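Local coordinates for protein 1-deoxy-D-xylulose 5-phosphate reductoisomerase (Zymomonas mobilis, PDB 1R0K) that catalyses the NADPH-dependent rearrangement and reduction of 1-deoxy-D-xylulose 5-phosphate to 2-C-methyl-D-erythritol 4-phosphate, a step of isoprenoid biosynthesis that requires a divalent metal ion, at residues 121-126 against 147-152; 17-22 against 265-270. All blocks are in the same frame, centred on the assembly; numbering follows the deposited sequence.

Contact 1: residues 121-126 against 147-152; sequences ALANKE and LPVDSE
The Asp150 carboxylate has the end of Lys125 on one side of its plane and the carbonyl oxygen of Ala123 on the other. Lys125 runs extended until its last torsion (chi4 65°), where the chain bends and swings NZ round toward a water. The direct salt bridge is long, Lys125 NZ to Asp150 OD2 at 3.7 Å, while that water joins the groups more closely: it accepts from Lys125 NZ at 2.6 Å and donates to Ala123 O and to Asp150 OD1. Upstream, Leu122 N donates to Leu147 O (2.8 Å) and Val149 N to Leu122 O (2.9 Å). These two bonds pair strands 119-122 and 145-148 in parallel, the last pair of the seven-stranded Rossmann-type sheet within this chain. Ala121 and Leu147 share one face of the sheet, under Thr273 of helix 267-275; on the other lie Leu122 and Pro148, with Leu122 against Thr110 of helix 107-115. Just beyond the strands, Val149 CG2, placed beside its own backbone N (CG1 anti to it, chi1 173°), rests 3.7 Å from Ala121 CB, and Val149 CB lies 4.1 Å from Ala123 CB. Past this point the two segments diverge into what is predicted to be the active site, Lys125 binding the substrate and Asp150, with Glu152 and Glu221, the metal. The Asn124 side chain, predicted to bind NADPH, is held by the carbonyl oxygens of Ile101 and Gly103 and by Ser127 OG.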
ATOM      1  N   ALA B 121      17.620 -12.109   4.131  1.00  9.45           N
ATOM      2  CA  ALA B 121      17.176 -11.048   3.226  1.00 10.50           C
ATOM      3  C   ALA B 121      17.800 -11.483   1.899  1.00 12.19           C
ATOM      4  O   ALA B 121      19.025 -11.507   1.757  1.00 13.33           O
ATOM      5  CB  ALA B 121      17.730  -9.681   3.682  1.00  9.21           C
ATOM      6  N   LEU B 122      16.956 -11.838   0.936  1.00 14.02           N
ATOM      7  CA  LEU B 122      17.430 -12.347  -0.348  1.00 12.94           C
ATOM      8  C   LEU B 122      17.550 -11.354  -1.493  1.00 13.59           C
ATOM      9  O   LEU B 122      16.562 -10.772  -1.932  1.00 12.10           O
ATOM     10  CB  LEU B 122      16.539 -13.510  -0.793  1.00 14.16           C
ATOM     11  CG  LEU B 122      16.880 -14.191  -2.128  1.00 16.58           C
ATOM     12  CD1 LEU B 122      18.287 -14.766  -2.067  1.00 16.69           C
ATOM     13  CD2 LEU B 122      15.869 -15.297  -2.415  1.00 16.80           C
ATOM     14  N   ALA B 123      18.780 -11.186  -1.976  1.00 14.90           N
ATOM     15  CA  ALA B 123      19.073 -10.293  -3.089  1.00 15.92           C
ATOM     16  C   ALA B 123      19.541 -11.121  -4.296  1.00 16.96           C
ATOM     17  O   ALA B 123      19.266 -10.766  -5.443  1.00 20.32           O
ATOM     18  CB  ALA B 123      20.148  -9.290  -2.684  1.00 14.60           C
ATOM     19  N   ASN B 124      20.244 -12.220  -4.034  1.00 18.34           N
ATOM     20  CA  ASN B 124      20.728 -13.104  -5.100  1.00 18.26           C
ATOM     21  C   ASN B 124      19.547 -13.577  -5.950  1.00 19.23           C
ATOM     22  O   ASN B 124      18.593 -14.152  -5.431  1.00 18.36           O
ATOM     23  CB  ASN B 124      21.457 -14.311  -4.493  1.00 17.62           C
ATOM     24  CG  ASN B 124      21.826 -15.364  -5.534  1.00 18.97           C
ATOM     25  OD1 ASN B 124      21.028 -16.249  -5.852  1.00 17.82           O
ATOM     26  ND2 ASN B 124      23.034 -15.261  -6.079  1.00 17.82           N
ATOM     27  N   LYS B 125      19.622 -13.343  -7.258  1.00 19.56           N
ATOM     28  CA  LYS B 125      18.538 -13.713  -8.169  1.00 19.23           C
ATOM     29  C   LYS B 125      18.504 -15.177  -8.620  1.00 19.82           C
ATOM     30  O   LYS B 125      17.427 -15.745  -8.803  1.00 18.03           O
ATOM     31  CB  LYS B 125      18.574 -12.806  -9.401  1.00 21.42           C
ATOM     32  CG  LYS B 125      18.434 -11.324  -9.081  1.00 22.16           C
ATOM     33  CD  LYS B 125      18.562 -10.475 -10.340  1.00 25.42           C
ATOM     34  CE  LYS B 125      18.352  -9.000 -10.040  1.00 26.77           C
ATOM     35  NZ  LYS B 125      19.416  -8.462  -9.153  1.00 28.84           N
ATOM     36  N   GLU B 126      19.670 -15.784  -8.812  1.00 17.59           N
ATOM     37  CA  GLU B 126      19.720 -17.176  -9.253  1.00 18.86           C
ATOM     38  C   GLU B 126      18.995 -18.101  -8.278  1.00 17.61           C
ATOM     39  O   GLU B 126      18.422 -19.118  -8.679  1.00 17.25           O
ATOM     40  CB  GLU B 126      21.172 -17.643  -9.409  1.00 18.62           C
ATOM     41  CG  GLU B 126      21.913 -17.087 -10.626  1.00 20.82           C
ATOM     42  CD  GLU B 126      22.175 -15.594 -10.539  1.00 22.60           C
ATOM     43  OE1 GLU B 126      22.217 -15.052  -9.410  1.00 19.01           O
ATOM     44  OE2 GLU B 126      22.363 -14.964 -11.604  1.00 22.00           O
ATOM     45  N   LEU B 147      12.992 -12.822   3.265  1.00  9.60           N
ATOM     46  CA  LEU B 147      12.554 -11.477   2.916  1.00  9.67           C
ATOM     47  C   LEU B 147      13.234 -11.016   1.631  1.00 10.36           C
ATOM     48  O   LEU B 147      14.453 -10.871   1.584  1.00 12.18           O
ATOM     49  CB  LEU B 147      12.885 -10.516   4.062  1.00 10.88           C
ATOM     50  CG  LEU B 147      12.366 -10.963   5.435  1.00 11.30           C
ATOM     51  CD1 LEU B 147      12.993 -10.112   6.542  1.00 10.35           C
ATOM     52  CD2 LEU B 147      10.841 -10.865   5.461  1.00 12.41           C
ATOM     53  N   PRO B 148      12.446 -10.785   0.566  1.00  9.88           N
ATOM     54  CA  PRO B 148      12.985 -10.341  -0.727  1.00  9.30           C
ATOM     55  C   PRO B 148      13.496  -8.905  -0.656  1.00 11.13           C
ATOM     56  O   PRO B 148      12.808  -8.018  -0.151  1.00 10.00           O
ATOM     57  CB  PRO B 148      11.796 -10.496  -1.665  1.00  8.17           C
ATOM     58  CG  PRO B 148      10.623 -10.166  -0.754  1.00  9.08           C
ATOM     59  CD  PRO B 148      10.977 -10.910   0.518  1.00  7.71           C
ATOM     60  N   VAL B 149      14.693  -8.689  -1.191  1.00 11.88           N
ATOM     61  CA  VAL B 149      15.338  -7.380  -1.161  1.00 12.94           C
ATOM     62  C   VAL B 149      15.091  -6.458  -2.354  1.00 13.05           C
ATOM     63  O   VAL B 149      14.966  -5.243  -2.187  1.00 12.47           O
ATOM     64  CB  VAL B 149      16.861  -7.554  -0.984  1.00 12.18           C
ATOM     65  CG1 VAL B 149      17.574  -6.208  -1.119  1.00 14.33           C
ATOM     66  CG2 VAL B 149      17.146  -8.169   0.381  1.00 10.08           C
ATOM     67  N   ASP B 150      15.025  -7.020  -3.556  1.00 13.34           N
ATOM     68  CA  ASP B 150      14.828  -6.201  -4.744  1.00 12.68           C
ATOM     69  C   ASP B 150      13.537  -5.376  -4.716  1.00 11.70           C
ATOM     70  O   ASP B 150      12.528  -5.791  -4.151  1.00 10.31           O
ATOM     71  CB  ASP B 150      14.924  -7.076  -5.997  1.00 13.87           C
ATOM     72  CG  ASP B 150      16.330  -7.634  -6.203  1.00 20.70           C
ATOM     73  OD1 ASP B 150      17.286  -7.075  -5.614  1.00 22.42           O
ATOM     74  OD2 ASP B 150      16.492  -8.618  -6.954  1.00 23.70           O
ATOM     75  N   SER B 151      13.592  -4.202  -5.342  1.00  9.72           N
ATOM     76  CA  SER B 151      12.483  -3.248  -5.362  1.00 10.17           C
ATOM     77  C   SER B 151      11.069  -3.742  -5.586  1.00 10.09           C
ATOM     78  O   SER B 151      10.183  -3.440  -4.793  1.00 10.35           O
ATOM     79  CB  SER B 151      12.766  -2.134  -6.371  1.00 12.42           C
ATOM     80  OG  SER B 151      13.909  -1.402  -5.983  1.00 19.46           O
ATOM     81  N   GLU B 152      10.843  -4.472  -6.668  1.00  8.10           N
ATOM     82  CA  GLU B 152       9.506  -4.964  -6.957  1.00  9.50           C
ATOM     83  C   GLU B 152       9.039  -6.015  -5.957  1.00  9.97           C
ATOM     84  O   GLU B 152       7.904  -5.978  -5.477  1.00 11.60           O
ATOM     85  CB  GLU B 152       9.450  -5.558  -8.365  1.00 10.57           C
ATOM     86  CG  GLU B 152       9.662  -4.562  -9.505  1.00 12.62           C
ATOM     87  CD  GLU B 152      11.120  -4.212  -9.748  1.00 11.67           C
ATOM     88  OE1 GLU B 152      12.020  -4.933  -9.257  1.00 11.61           O
ATOM     89  OE2 GLU B 152      11.363  -3.214 -10.453  1.00 10.64           O
TER
HETATM   90  O   HOH W   1      14.314  -9.981  -4.390  1.00 19.35           O
HETATM   91  O   HOH W   2      19.597  -8.337  -6.593  1.00 27.68           O

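Contact 2: residues 17-22 against 265-270; sequences GHSTLD and DMRTPI
Ile270 CD1 packs against helix 15-25, 3.5 Å from Ser19 CB and 3.7 Å from Thr20 OG1, with Ile270 CG2 also close to that oxygen. Thr20 OG1 has its polar partner elsewhere, in Ile16 O one turn back. One turn before Ile270, the aliphatic part of Arg267 meets the same helix, its CG 3.8 Å from Ser19 O. Its guanidinium then meets Asp22: NH1 points to OD2 at 3.0 Å in a nearly straight hydrogen bond that is part of a salt bridge, although the position of NH1 is less certain. Carboxylate and guanidinium planes stand 67° apart, so Asp22 offers one oxygen to the guanidinium edge; that same oxygen also pairs with Arg26. What fixes the arginine is Asp265, gripped side-on, with Arg267 NE to Asp265 OD1 at 3.1 Å and Arg267 NH2 to Asp265 OD2 at 2.8 Å, the latter on the syn lone pair. OD1 takes Arg267 N as well, from the same face of the carboxylate. Asp265 thus makes a capping bond ahead of helix 267-275 and orients the side chain that bridges it to the first helix of the Rossmann fold, the one that follows the glycine-rich loop predicted to bind NADPH.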
ATOM      1  N   GLY B  17      25.399  -4.440  -0.691  1.00 12.48           N
ATOM      2  CA  GLY B  17      26.199  -4.590   0.512  1.00 13.64           C
ATOM      3  C   GLY B  17      26.542  -3.260   1.154  1.00 13.78           C
ATOM      4  O   GLY B  17      26.483  -3.117   2.375  1.00 15.45           O
ATOM      5  N   HIS B  18      26.912  -2.287   0.329  1.00 14.12           N
ATOM      6  CA  HIS B  18      27.244  -0.961   0.829  1.00 15.64           C
ATOM      7  C   HIS B  18      26.034  -0.323   1.495  1.00 13.42           C
ATOM      8  O   HIS B  18      26.145   0.264   2.571  1.00 11.37           O
ATOM      9  CB  HIS B  18      27.731  -0.071  -0.315  1.00 20.25           C
ATOM     10  CG  HIS B  18      29.169  -0.279  -0.669  1.00 26.62           C
ATOM     11  ND1 HIS B  18      29.730   0.219  -1.824  1.00 31.39           N
ATOM     12  CD2 HIS B  18      30.169  -0.912  -0.008  1.00 30.66           C
ATOM     13  CE1 HIS B  18      31.013  -0.096  -1.860  1.00 33.19           C
ATOM     14  NE2 HIS B  18      31.305  -0.783  -0.770  1.00 31.71           N
ATOM     15  N   SER B  19      24.876  -0.437   0.849  1.00 12.23           N
ATOM     16  CA  SER B  19      23.648   0.131   1.397  1.00 11.64           C
ATOM     17  C   SER B  19      23.278  -0.586   2.688  1.00 11.33           C
ATOM     18  O   SER B  19      22.781   0.031   3.634  1.00 10.81           O
ATOM     19  CB  SER B  19      22.505  -0.000   0.388  1.00 12.03           C
ATOM     20  OG  SER B  19      22.748   0.783  -0.770  1.00 11.72           O
ATOM     21  N   THR B  20      23.529  -1.890   2.726  1.00 10.27           N
ATOM     22  CA  THR B  20      23.219  -2.681   3.910  1.00 10.51           C
ATOM     23  C   THR B  20      24.114  -2.258   5.073  1.00 11.54           C
ATOM     24  O   THR B  20      23.637  -2.074   6.187  1.00 10.89           O
ATOM     25  CB  THR B  20      23.408  -4.191   3.639  1.00 11.16           C
ATOM     26  OG1 THR B  20      22.556  -4.589   2.557  1.00  9.35           O
ATOM     27  CG2 THR B  20      23.049  -5.012   4.884  1.00 11.44           C
ATOM     28  N   LEU B  21      25.410  -2.096   4.814  1.00 12.30           N
ATOM     29  CA  LEU B  21      26.336  -1.685   5.872  1.00 13.65           C
ATOM     30  C   LEU B  21      26.013  -0.285   6.383  1.00 12.97           C
ATOM     31  O   LEU B  21      26.144  -0.005   7.576  1.00 14.33           O
ATOM     32  CB  LEU B  21      27.777  -1.751   5.367  1.00 15.84           C
ATOM     33  CG  LEU B  21      28.394  -3.152   5.477  1.00 16.01           C
ATOM     34  CD1 LEU B  21      29.703  -3.215   4.728  1.00 17.31           C
ATOM     35  CD2 LEU B  21      28.594  -3.492   6.941  1.00 15.77           C
ATOM     36  N   ASP B  22      25.589   0.590   5.478  1.00 14.02           N
ATOM     37  CA  ASP B  22      25.224   1.952   5.847  1.00 14.80           C
ATOM     38  C   ASP B  22      24.214   1.892   6.995  1.00 14.85           C
ATOM     39  O   ASP B  22      24.390   2.541   8.025  1.00 13.94           O
ATOM     40  CB  ASP B  22      24.600   2.679   4.648  1.00 14.78           C
ATOM     41  CG  ASP B  22      24.220   4.121   4.967  1.00 17.38           C
ATOM     42  OD1 ASP B  22      25.076   5.020   4.817  1.00 15.67           O
ATOM     43  OD2 ASP B  22      23.061   4.356   5.374  1.00 17.35           O
ATOM     44  N   ASP B 265      16.029   4.879  -3.542  1.00 13.21           N
ATOM     45  CA  ASP B 265      17.029   4.477  -2.549  1.00 13.15           C
ATOM     46  C   ASP B 265      16.800   3.039  -2.076  1.00 13.26           C
ATOM     47  O   ASP B 265      15.763   2.725  -1.482  1.00 11.58           O
ATOM     48  CB  ASP B 265      16.966   5.417  -1.346  1.00 14.93           C
ATOM     49  CG  ASP B 265      18.238   5.397  -0.514  1.00 16.87           C
ATOM     50  OD1 ASP B 265      18.800   4.305  -0.289  1.00 14.15           O
ATOM     51  OD2 ASP B 265      18.666   6.486  -0.076  1.00 17.48           O
ATOM     52  N   MET B 266      17.779   2.172  -2.318  1.00 11.95           N
ATOM     53  CA  MET B 266      17.655   0.775  -1.926  1.00 12.15           C
ATOM     54  C   MET B 266      17.672   0.566  -0.416  1.00 11.56           C
ATOM     55  O   MET B 266      17.411  -0.537   0.061  1.00 11.21           O
ATOM     56  CB  MET B 266      18.753  -0.062  -2.587  1.00 11.97           C
ATOM     57  CG  MET B 266      18.515  -0.337  -4.067  1.00 13.69           C
ATOM     58  SD  MET B 266      16.937  -1.186  -4.369  1.00 16.59           S
ATOM     59  CE  MET B 266      17.245  -2.805  -3.610  1.00 14.90           C
ATOM     60  N   ARG B 267      17.988   1.613   0.343  1.00 11.81           N
ATOM     61  CA  ARG B 267      17.990   1.475   1.796  1.00 11.65           C
ATOM     62  C   ARG B 267      16.560   1.330   2.309  1.00 11.22           C
ATOM     63  O   ARG B 267      16.340   0.870   3.426  1.00 12.17           O
ATOM     64  CB  ARG B 267      18.681   2.669   2.468  1.00 12.90           C
ATOM     65  CG  ARG B 267      20.206   2.589   2.388  1.00 13.32           C
ATOM     66  CD  ARG B 267      20.884   3.823   2.958  1.00 13.07           C
ATOM     67  NE  ARG B 267      20.565   5.017   2.181  1.00 13.52           N
ATOM     68  CZ  ARG B 267      21.134   6.204   2.370  1.00 17.81           C
ATOM     69  NH1 ARG B 267      22.059   6.350   3.313  1.00 16.39           N
ATOM     70  NH2 ARG B 267      20.765   7.248   1.633  1.00 15.08           N
ATOM     71  N   THR B 268      15.582   1.715   1.494  1.00  9.76           N
ATOM     72  CA  THR B 268      14.194   1.580   1.924  1.00  9.46           C
ATOM     73  C   THR B 268      13.820   0.097   1.961  1.00  8.28           C
ATOM     74  O   THR B 268      13.393  -0.403   2.995  1.00  9.04           O
ATOM     75  CB  THR B 268      13.229   2.372   1.015  1.00  8.71           C
ATOM     76  OG1 THR B 268      13.452   3.775   1.215  1.00  9.03           O
ATOM     77  CG2 THR B 268      11.770   2.042   1.355  1.00  7.97           C
ATOM     78  N   PRO B 269      13.966  -0.623   0.836  1.00  9.05           N
ATOM     79  CA  PRO B 269      13.617  -2.048   0.900  1.00  9.83           C
ATOM     80  C   PRO B 269      14.572  -2.824   1.822  1.00 10.63           C
ATOM     81  O   PRO B 269      14.151  -3.731   2.535  1.00  9.95           O
ATOM     82  CB  PRO B 269      13.702  -2.499  -0.565  1.00  9.36           C
ATOM     83  CG  PRO B 269      14.690  -1.518  -1.175  1.00 10.81           C
ATOM     84  CD  PRO B 269      14.240  -0.217  -0.554  1.00  9.54           C
ATOM     85  N   ILE B 270      15.856  -2.469   1.816  1.00  9.87           N
ATOM     86  CA  ILE B 270      16.808  -3.160   2.683  1.00 10.50           C
ATOM     87  C   ILE B 270      16.413  -2.888   4.130  1.00 10.37           C
ATOM     88  O   ILE B 270      16.329  -3.807   4.943  1.00  9.73           O
ATOM     89  CB  ILE B 270      18.273  -2.684   2.444  1.00  9.57           C
ATOM     90  CG1 ILE B 270      18.754  -3.132   1.062  1.00  7.90           C
ATOM     91  CG2 ILE B 270      19.201  -3.269   3.510  1.00 11.91           C
ATOM     92  CD1 ILE B 270      20.112  -2.579   0.675  1.00  8.46           C
TER

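Overall arrangement
Contact 1 lies in the core, its centre about 5 Å from that of the chain, whereas contact 2 is partly buried, its centre about 14 Å from it; the two centres are about 12 Å apart. Strand pairing dominates contact 1, with charge and water where the strands end, while contact 2 joins two helices through one isoleucine packed on a serine and a threonine and a salt-bridge network. They meet: Val149 CG1 packs on Ile270 CG1, and Met266 SD touches Ser151 OG, a predicted substrate ligand. Helix 267-275 serves both, over the sheet face of Ala121 and Leu147 and against helix 15-25. In sequence, contact 1 is nested inside the loop that contact 2 closes.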